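Local structure of ferrous iron transport protein B (Legionella pneumophila, 3IBY) at residues A116-D121 against Q147-I152; A93-R98 against E124-S129; S142-Q147 against P155-S160. The protein probably transports ferrous iron across the inner membrane in a GTP-driven uptake system; this chain is the transporter's cytosolic part, with its G domain. All blocks are in the same frame, centred on the assembly; numbering follows the deposited sequence.

Overall arrangement
All three contacts lie in the G domain. Interaction 2 opens first, at 93-98 after strand 86-92. Interaction 1 opens at 116-121, at the end of strand 113-118, before 124-129, at the end of helix 120-125, closes interaction 2. These two therefore cross, and N118 O lies 3.0 Å from A93 N where they touch. Interaction 3 opens at 142-147 on edge strand 143-145. Interaction 1 closes at 147-152, and interaction 3 closes later on helix 154-162, so these also cross. They share Q147, and L117 pairs with I144 and I146 between neighbouring strands. Interactions 2 and 3 follow each other in series and do not touch.

Interaction 1 (A116-D121 against Q147-I152); sequences ALNMMD and QAHKNI
Q147 lays its side-chain amide against the carboxylate of D121. The two flat groups are stacked, with planes 18° apart. The Q147 chain is extended beyond CG, and this carries its end to the first turn of helix 120-125. The carbonyl O of Q147 stays within its own loop, where it accepts from both K150 N and I152 N. A148 contributes its backbone. A148 N donates to N118 OD1 at 3.1 Å, a nearly straight bond of 168°, and M119 N makes a weak bond to the same oxygen. The other branch, N118 ND2, donates to C12 O in the predicted phosphate-binding loop and to a water, so both ends of the amide are held. H149 makes the second direct bond. Its NE2 donates to D121 OD2 at 2.6 Å, close to the imidazole plane and on the syn side of the carboxylate, 24° out of the carboxylate plane. M119 SD lies obliquely near the ring, 4.2 Å from H149 CE1. K150 passes its CD 3.8 Å from D121 OD2. Its NZ is linked to that oxygen through a water, 2.8 Å from K150 NZ and 2.5 Å from D121 OD2. N118 to D121 occupy the place of the NKxD motif of GTPases, with M119 where the motif has lysine. Q147 to H149 are probably the fifth GTPase motif. Together they probably form the guanine end of the GTP site.

Interaction 2 (A93-R98 against E124-S129); sequences ACHLER and EHRGIS
C94 and I128 bring their CA atoms to 7.0 Å where the chain enters helix 96-106 and passes the end of helix 120-125. The latter helix stops in a Schellman motif. G127, with positive phi, is its C-prime residue, and I128 N bonds back to A123 O. The turn sends R126 and I128 to the same neighbour, C94. I128 reaches with the tip of its longer branch, as CD1 lies 3.7 Å from C94 CA and 4.1 Å from C94 CB. Its CG1 is anti to the carbonyl carbon (chi1 -57°), which leaves the other branch, CG2, near A93 O. R126 runs its chain extended from CG to NE, and its guanidinium ends beside the cysteine. R126 NH1 lies 3.7 Å from C94 CB, and C94 SG sits over one face of the group. H95 comes to the edge of the same guanidinium with CE1, 4.2 Å from R126 NH1. The ring and guanidinium planes are steeply turned, 76° apart. H95 ND1 makes a weak hydrogen bond to D92 OD2, and C94 N donates to D92 OD1. No hydrogen bond joins the two segments. The contact rests on van der Waals packing at the surface. The nearby guanidinium may disfavour a positive charge on H95, while D92 might act the other way.

Interaction 3 (S142-Q147 against P155-S160); sequences SVIPIQ and PALQQS
S160 O accepts a hydrogen bond from a water at 2.9 Å, and the same water is bonded to S142 OG at 3.3 Å. This water joins the start of the 142-147 segment to helix 154-162. The two serine side chains also approach each other, with S142 OG and S160 OG 3.3 Å apart. With chi1 at -166°, the S160 hydroxyl swings away from its backbone N and toward S142. Beyond this polar end the contact is apolar. Strand 143-145 and the segment 155-160 run nearly antiparallel, at 161°, with their axes 8.4 Å apart at closest approach. I144 is the main side chain between them. Its two branches divide the helix surface. CG2 presses against the backbone of the helix, 3.7 Å from L157 N, and also meets the CB atoms of A156 and L157. The longer branch runs the other way along the helix, where I144 CD1 lies 4.0 Å from S160 CB. L157 answers with CD1, 4.1 Å from I144 CB. I146, just past the strand and pointing to the same side, adds a looser contact, its CG2 4.5 Å from L157 CB. V143 points to the other side of the sheet and packs on L135 of helix 132-139. L157 and S160 also rest on V114 of the adjacent strand, so the helix covers two strands of the sheet. This is the last strand and helix of the P-loop GTPase fold, joined by a loop that runs from I146 to the start of helix 154-162. The chemistry is divided along the 142-147 segment. Apolar packing holds it from I144 to I146, while hydroxyls and a water serve it at S142.

Interaction 1 (A116-D121 against Q147-I152)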
loop_
_atom_site.group_PDB
_atom_site.type_symbol
_atom_site.label_atom_id
_atom_site.label_comp_id
_atom_site.label_asym_id
_atom_site.label_seq_id
_atom_site.Cartn_x
_atom_site.Cartn_y
_atom_site.Cartn_z
ATOM N N ALA A 116 -1.360 -2.328 -9.817
ATOM C CA ALA A 116 -1.051 -3.355 -10.841
ATOM C C ALA A 116 -1.866 -4.570 -10.458
ATOM O O ALA A 116 -1.599 -5.168 -9.426
ATOM C CB ALA A 116 0.405 -3.718 -10.819
ATOM N N LEU A 117 -2.889 -4.908 -11.247
ATOM C CA LEU A 117 -3.896 -5.905 -10.843
ATOM C C LEU A 117 -3.473 -7.157 -11.551
ATOM O O LEU A 117 -3.727 -7.338 -12.724
ATOM C CB LEU A 117 -5.271 -5.439 -11.282
ATOM C CG LEU A 117 -6.571 -5.776 -10.538
ATOM C CD1 LEU A 117 -7.593 -6.080 -11.610
ATOM C CD2 LEU A 117 -6.456 -6.912 -9.536
ATOM N N ASN A 118 -2.725 -7.973 -10.828
ATOM C CA ASN A 118 -2.004 -9.091 -11.413
ATOM C C ASN A 118 -2.885 -10.361 -11.402
ATOM O O ASN A 118 -3.950 -10.374 -10.814
ATOM C CB ASN A 118 -0.685 -9.270 -10.643
ATOM C CG ASN A 118 0.325 -10.167 -11.353
ATOM O OD1 ASN A 118 0.199 -10.467 -12.555
ATOM N ND2 ASN A 118 1.339 -10.611 -10.602
ATOM N N MET A 119 -2.449 -11.388 -12.125
ATOM C CA MET A 119 -3.039 -12.730 -12.113
ATOM C C MET A 119 -4.435 -12.738 -12.686
ATOM O O MET A 119 -5.324 -13.507 -12.256
ATOM C CB MET A 119 -3.047 -13.285 -10.713
ATOM C CG MET A 119 -1.725 -13.168 -9.987
ATOM S SD MET A 119 -0.453 -14.190 -10.702
ATOM C CE MET A 119 0.560 -14.539 -9.255
ATOM N N MET A 120 -4.620 -11.886 -13.674
ATOM C CA MET A 120 -5.913 -11.784 -14.315
ATOM C C MET A 120 -6.305 -13.120 -14.993
ATOM O O MET A 120 -7.521 -13.413 -15.175
ATOM C CB MET A 120 -5.907 -10.657 -15.352
ATOM C CG MET A 120 -5.738 -9.273 -14.800
ATOM S SD MET A 120 -7.047 -8.848 -13.683
ATOM C CE MET A 120 -8.495 -8.649 -14.742
ATOM N N ASP A 121 -5.291 -13.898 -15.375
ATOM C CA ASP A 121 -5.524 -15.146 -16.070
ATOM C C ASP A 121 -6.027 -16.167 -15.074
ATOM O O ASP A 121 -7.013 -16.874 -15.336
ATOM C CB ASP A 121 -4.273 -15.623 -16.852
ATOM C CG ASP A 121 -3.005 -15.757 -15.994
ATOM O OD1 ASP A 121 -2.857 -15.093 -14.932
ATOM O OD2 ASP A 121 -2.121 -16.526 -16.391
ATOM N N GLN A 147 -0.584 -9.417 -16.462
ATOM C CA GLN A 147 -0.153 -10.797 -16.203
ATOM C C GLN A 147 1.366 -10.790 -16.297
ATOM O O GLN A 147 1.954 -10.895 -17.380
ATOM C CB GLN A 147 -0.732 -11.771 -17.209
ATOM C CG GLN A 147 -2.235 -11.750 -17.338
ATOM C CD GLN A 147 -2.722 -12.631 -18.462
ATOM O OE1 GLN A 147 -3.695 -12.318 -19.119
ATOM N NE2 GLN A 147 -2.023 -13.711 -18.705
ATOM N N ALA A 148 1.985 -10.589 -15.143
ATOM C CA ALA A 148 3.372 -10.242 -15.094
ATOM C C ALA A 148 4.137 -11.402 -15.663
ATOM O O ALA A 148 5.062 -11.225 -16.454
ATOM C CB ALA A 148 3.782 -9.970 -13.653
ATOM N N HIS A 149 3.738 -12.602 -15.249
ATOM C CA HIS A 149 4.370 -13.854 -15.730
ATOM C C HIS A 149 4.377 -14.005 -17.263
ATOM O O HIS A 149 5.143 -14.780 -17.808
ATOM C CB HIS A 149 3.745 -15.101 -15.038
ATOM C CG HIS A 149 2.250 -15.162 -15.113
ATOM N ND1 HIS A 149 1.437 -14.139 -14.681
ATOM C CD2 HIS A 149 1.421 -16.132 -15.566
ATOM C CE1 HIS A 149 0.174 -14.474 -14.871
ATOM N NE2 HIS A 149 0.136 -15.672 -15.424
ATOM N N LYS A 150 3.513 -13.262 -17.936
ATOM C CA LYS A 150 3.352 -13.362 -19.371
ATOM C C LYS A 150 3.587 -12.019 -20.059
ATOM O O LYS A 150 3.382 -11.893 -21.252
ATOM C CB LYS A 150 1.950 -13.899 -19.664
ATOM C CG LYS A 150 1.764 -15.378 -19.308
ATOM C CD LYS A 150 0.280 -15.787 -19.194
ATOM C CE LYS A 150 -0.488 -15.551 -20.454
ATOM N NZ LYS A 150 -1.847 -16.136 -20.410
ATOM N N ASN A 151 4.043 -11.021 -19.301
ATOM C CA ASN A 151 4.309 -9.666 -19.813
ATOM C C ASN A 151 3.102 -8.905 -20.358
ATOM O O ASN A 151 3.256 -7.887 -21.020
ATOM C CB ASN A 151 5.428 -9.703 -20.842
ATOM C CG ASN A 151 6.752 -9.300 -20.248
ATOM O OD1 ASN A 151 6.968 -8.115 -19.937
ATOM N ND2 ASN A 151 7.653 -10.278 -20.068
ATOM N N ILE A 152 1.899 -9.364 -20.043
ATOM C CA ILE A 152 0.726 -8.728 -20.581
ATOM C C ILE A 152 0.410 -7.594 -19.631
ATOM O O ILE A 152 0.334 -7.795 -18.428
ATOM C CB ILE A 152 -0.432 -9.736 -20.749
ATOM C CG1 ILE A 152 -0.015 -10.812 -21.785
ATOM C CG2 ILE A 152 -1.747 -9.013 -21.176
ATOM C CD1 ILE A 152 -1.005 -12.012 -21.964
HETATM O O HOH W 1 2.701 -12.365 -12.045
HETATM O O HOH W 2 -1.964 -18.065 -18.380
#

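Interaction 2 (A93-R98 against E124-S129)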
loop_
_atom_site.group_PDB
_atom_site.type_symbol
_atom_site.label_atom_id
_atom_site.label_comp_id
_atom_site.label_asym_id
_atom_site.label_seq_id
_atom_site.Cartn_x
_atom_site.Cartn_y
_atom_site.Cartn_z
ATOM N N ALA A 93 -5.455 -10.485 -8.211
ATOM C CA ALA A 93 -6.910 -10.459 -8.544
ATOM C C ALA A 93 -7.707 -11.528 -7.821
ATOM O O ALA A 93 -8.890 -11.381 -7.550
ATOM C CB ALA A 93 -7.116 -10.566 -10.031
ATOM N N CYS A 94 -7.051 -12.596 -7.466
ATOM C CA CYS A 94 -7.745 -13.691 -6.864
ATOM C C CYS A 94 -7.985 -13.477 -5.367
ATOM O O CYS A 94 -8.638 -14.294 -4.723
ATOM C CB CYS A 94 -6.917 -14.983 -7.045
ATOM S SG CYS A 94 -6.474 -15.410 -8.763
ATOM N N HIS A 95 -7.402 -12.451 -4.768
ATOM C CA HIS A 95 -7.573 -12.276 -3.329
ATOM C C HIS A 95 -7.658 -10.820 -3.088
ATOM O O HIS A 95 -6.902 -10.289 -2.270
ATOM C CB HIS A 95 -6.401 -12.872 -2.551
ATOM C CG HIS A 95 -6.254 -14.344 -2.746
ATOM N ND1 HIS A 95 -5.223 -14.890 -3.472
ATOM C CD2 HIS A 95 -7.042 -15.380 -2.372
ATOM C CE1 HIS A 95 -5.342 -16.207 -3.481
ATOM N NE2 HIS A 95 -6.439 -16.529 -2.825
ATOM N N LEU A 96 -8.570 -10.193 -3.827
ATOM C CA LEU A 96 -8.756 -8.764 -3.861
ATOM C C LEU A 96 -9.048 -8.227 -2.484
ATOM O O LEU A 96 -8.368 -7.338 -2.010
ATOM C CB LEU A 96 -9.901 -8.427 -4.816
ATOM C CG LEU A 96 -10.036 -6.965 -5.217
ATOM C CD1 LEU A 96 -8.756 -6.504 -5.952
ATOM C CD2 LEU A 96 -11.328 -6.743 -6.032
ATOM N N GLU A 97 -10.027 -8.785 -1.810
ATOM C CA GLU A 97 -10.446 -8.220 -0.550
ATOM C C GLU A 97 -9.324 -8.184 0.492
ATOM O O GLU A 97 -9.180 -7.171 1.232
ATOM C CB GLU A 97 -11.637 -8.971 -0.003
ATOM C CG GLU A 97 -12.270 -8.253 1.158
ATOM C CD GLU A 97 -13.651 -8.789 1.495
ATOM O OE1 GLU A 97 -14.252 -8.294 2.471
ATOM O OE2 GLU A 97 -14.119 -9.702 0.795
ATOM N N ARG A 98 -8.526 -9.255 0.564
ATOM C CA ARG A 98 -7.402 -9.255 1.512
ATOM C C ARG A 98 -6.391 -8.208 1.055
ATOM O O ARG A 98 -5.938 -7.372 1.851
ATOM C CB ARG A 98 -6.741 -10.619 1.646
ATOM C CG ARG A 98 -5.423 -10.589 2.398
ATOM C CD ARG A 98 -4.845 -12.006 2.787
ATOM N NE ARG A 98 -3.373 -11.909 2.871
ATOM C CZ ARG A 98 -2.575 -12.367 3.846
ATOM N NH1 ARG A 98 -3.019 -13.083 4.865
ATOM N NH2 ARG A 98 -1.275 -12.129 3.757
ATOM N N GLU A 124 -9.494 -15.321 -14.033
ATOM C CA GLU A 124 -10.490 -15.745 -15.019
ATOM C C GLU A 124 -10.773 -17.253 -14.982
ATOM O O GLU A 124 -11.944 -17.672 -15.093
ATOM C CB GLU A 124 -10.047 -15.372 -16.437
ATOM C CG GLU A 124 -11.181 -15.677 -17.494
ATOM C CD GLU A 124 -10.709 -15.608 -18.952
ATOM O OE1 GLU A 124 -9.520 -15.858 -19.232
ATOM O OE2 GLU A 124 -11.537 -15.304 -19.830
ATOM N N HIS A 125 -9.694 -18.044 -14.892
ATOM C CA HIS A 125 -9.757 -19.498 -14.744
ATOM C C HIS A 125 -10.590 -19.893 -13.546
ATOM O O HIS A 125 -11.298 -20.887 -13.588
ATOM C CB HIS A 125 -8.351 -20.059 -14.566
ATOM C CG HIS A 125 -8.307 -21.528 -14.284
ATOM N ND1 HIS A 125 -8.540 -22.483 -15.253
ATOM C CD2 HIS A 125 -8.042 -22.206 -13.143
ATOM C CE1 HIS A 125 -8.425 -23.684 -14.716
ATOM N NE2 HIS A 125 -8.111 -23.541 -13.439
ATOM N N ARG A 126 -10.516 -19.118 -12.466
ATOM C CA ARG A 126 -11.336 -19.403 -11.262
ATOM C C ARG A 126 -12.745 -18.788 -11.300
ATOM O O ARG A 126 -13.481 -18.835 -10.312
ATOM C CB ARG A 126 -10.587 -18.956 -10.005
ATOM C CG ARG A 126 -9.266 -19.681 -9.848
ATOM C CD ARG A 126 -8.592 -19.150 -8.664
ATOM N NE ARG A 126 -7.286 -19.731 -8.459
ATOM C CZ ARG A 126 -6.525 -19.473 -7.400
ATOM N NH1 ARG A 126 -6.944 -18.635 -6.451
ATOM N NH2 ARG A 126 -5.330 -20.038 -7.295
ATOM N N GLY A 127 -13.115 -18.252 -12.464
ATOM C CA GLY A 127 -14.391 -17.586 -12.663
ATOM C C GLY A 127 -14.538 -16.327 -11.836
ATOM O O GLY A 127 -15.636 -16.031 -11.388
ATOM N N ILE A 128 -13.442 -15.604 -11.612
ATOM C CA ILE A 128 -13.480 -14.320 -10.904
ATOM C C ILE A 128 -13.470 -13.194 -11.938
ATOM O O ILE A 128 -12.586 -13.107 -12.799
ATOM C CB ILE A 128 -12.293 -14.110 -9.907
ATOM C CG1 ILE A 128 -12.226 -15.244 -8.858
ATOM C CG2 ILE A 128 -12.457 -12.793 -9.183
ATOM C CD1 ILE A 128 -10.879 -15.368 -8.051
ATOM N N SER A 129 -14.473 -12.344 -11.835
ATOM C CA SER A 129 -14.640 -11.244 -12.761
ATOM C C SER A 129 -14.507 -9.969 -11.978
ATOM O O SER A 129 -15.175 -9.807 -10.950
ATOM C CB SER A 129 -16.029 -11.298 -13.408
ATOM O OG SER A 129 -15.870 -11.342 -14.808
#

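Interaction 3 (S142-Q147 against P155-S160)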
loop_
_atom_site.group_PDB
_atom_site.type_symbol
_atom_site.label_atom_id
_atom_site.label_comp_id
_atom_site.label_asym_id
_atom_site.label_seq_id
_atom_site.Cartn_x
_atom_site.Cartn_y
_atom_site.Cartn_z
ATOM N N SER A 142 -5.223 4.960 -10.865
ATOM C CA SER A 142 -5.093 4.011 -11.964
ATOM C C SER A 142 -5.058 2.597 -11.422
ATOM O O SER A 142 -4.315 2.309 -10.463
ATOM C CB SER A 142 -3.809 4.232 -12.747
ATOM O OG SER A 142 -3.814 5.511 -13.341
ATOM N N VAL A 143 -5.898 1.747 -12.015
ATOM C CA VAL A 143 -5.883 0.293 -11.768
ATOM C C VAL A 143 -5.540 -0.353 -13.115
ATOM O O VAL A 143 -6.267 -0.164 -14.088
ATOM C CB VAL A 143 -7.237 -0.233 -11.231
ATOM C CG1 VAL A 143 -7.093 -1.672 -10.827
ATOM C CG2 VAL A 143 -7.717 0.576 -10.064
ATOM N N ILE A 144 -4.398 -1.036 -13.181
ATOM C CA ILE A 144 -3.859 -1.485 -14.458
ATOM C C ILE A 144 -3.798 -2.991 -14.412
ATOM O O ILE A 144 -2.980 -3.561 -13.678
ATOM C CB ILE A 144 -2.447 -0.908 -14.760
ATOM C CG1 ILE A 144 -2.469 0.647 -14.823
ATOM C CG2 ILE A 144 -1.871 -1.528 -16.050
ATOM C CD1 ILE A 144 -3.169 1.285 -16.035
ATOM N N PRO A 145 -4.687 -3.648 -15.154
ATOM C CA PRO A 145 -4.721 -5.095 -15.238
ATOM C C PRO A 145 -3.515 -5.640 -15.984
ATOM O O PRO A 145 -3.200 -5.133 -17.065
ATOM C CB PRO A 145 -5.971 -5.377 -16.058
ATOM C CG PRO A 145 -6.745 -4.113 -16.089
ATOM C CD PRO A 145 -5.834 -3.007 -15.814
ATOM N N ILE A 146 -2.858 -6.650 -15.405
ATOM C CA ILE A 146 -1.661 -7.291 -15.991
ATOM C C ILE A 146 -1.570 -8.820 -15.798
ATOM O O ILE A 146 -2.365 -9.439 -15.088
ATOM C CB ILE A 146 -0.354 -6.687 -15.398
ATOM C CG1 ILE A 146 -0.221 -7.005 -13.890
ATOM C CG2 ILE A 146 -0.296 -5.173 -15.634
ATOM C CD1 ILE A 146 1.174 -6.825 -13.319
ATOM N N GLN A 147 -0.584 -9.417 -16.462
ATOM C CA GLN A 147 -0.153 -10.797 -16.203
ATOM C C GLN A 147 1.366 -10.790 -16.297
ATOM O O GLN A 147 1.954 -10.895 -17.380
ATOM C CB GLN A 147 -0.732 -11.771 -17.209
ATOM C CG GLN A 147 -2.235 -11.750 -17.338
ATOM C CD GLN A 147 -2.722 -12.631 -18.462
ATOM O OE1 GLN A 147 -3.695 -12.318 -19.119
ATOM N NE2 GLN A 147 -2.023 -13.711 -18.705
ATOM N N PRO A 155 3.313 -2.785 -20.548
ATOM C CA PRO A 155 3.610 -1.504 -21.198
ATOM C C PRO A 155 2.686 -0.391 -20.757
ATOM O O PRO A 155 3.111 0.749 -20.657
ATOM C CB PRO A 155 3.421 -1.817 -22.669
ATOM C CG PRO A 155 3.672 -3.308 -22.764
ATOM C CD PRO A 155 3.040 -3.857 -21.524
ATOM N N ALA A 156 1.438 -0.738 -20.479
ATOM C CA ALA A 156 0.434 0.199 -20.000
ATOM C C ALA A 156 0.704 0.643 -18.559
ATOM O O ALA A 156 0.449 1.785 -18.189
ATOM C CB ALA A 156 -0.942 -0.447 -20.102
ATOM N N LEU A 157 1.184 -0.295 -17.740
ATOM C CA LEU A 157 1.610 -0.012 -16.351
ATOM C C LEU A 157 2.827 0.907 -16.369
ATOM O O LEU A 157 2.947 1.784 -15.537
ATOM C CB LEU A 157 1.965 -1.290 -15.632
ATOM C CG LEU A 157 2.495 -1.101 -14.234
ATOM C CD1 LEU A 157 1.349 -0.794 -13.312
ATOM C CD2 LEU A 157 3.261 -2.344 -13.762
ATOM N N GLN A 158 3.709 0.690 -17.341
ATOM C CA GLN A 158 4.848 1.565 -17.559
ATOM C C GLN A 158 4.305 2.920 -17.907
ATOM O O GLN A 158 4.664 3.883 -17.309
ATOM C CB GLN A 158 5.733 1.040 -18.685
ATOM C CG GLN A 158 6.657 -0.155 -18.316
ATOM C CD GLN A 158 7.289 -0.807 -19.573
ATOM O OE1 GLN A 158 6.905 -0.493 -20.694
ATOM N NE2 GLN A 158 8.251 -1.692 -19.381
ATOM N N GLN A 159 3.423 2.986 -18.883
ATOM C CA GLN A 159 2.877 4.267 -19.317
ATOM C C GLN A 159 2.248 5.014 -18.132
ATOM O O GLN A 159 2.595 6.154 -17.847
ATOM C CB GLN A 159 1.863 4.062 -20.431
ATOM C CG GLN A 159 2.035 5.037 -21.561
ATOM C CD GLN A 159 3.403 4.925 -22.195
ATOM O OE1 GLN A 159 3.927 3.816 -22.355
ATOM N NE2 GLN A 159 4.009 6.069 -22.522
ATOM N N SER A 160 1.372 4.337 -17.401
ATOM C CA SER A 160 0.757 4.901 -16.216
ATOM C C SER A 160 1.769 5.389 -15.149
ATOM O O SER A 160 1.431 6.254 -14.332
ATOM C CB SER A 160 -0.144 3.841 -15.604
ATOM O OG SER A 160 -1.011 4.397 -14.658
HETATM O O HOH W 3 -1.175 7.369 -13.788
#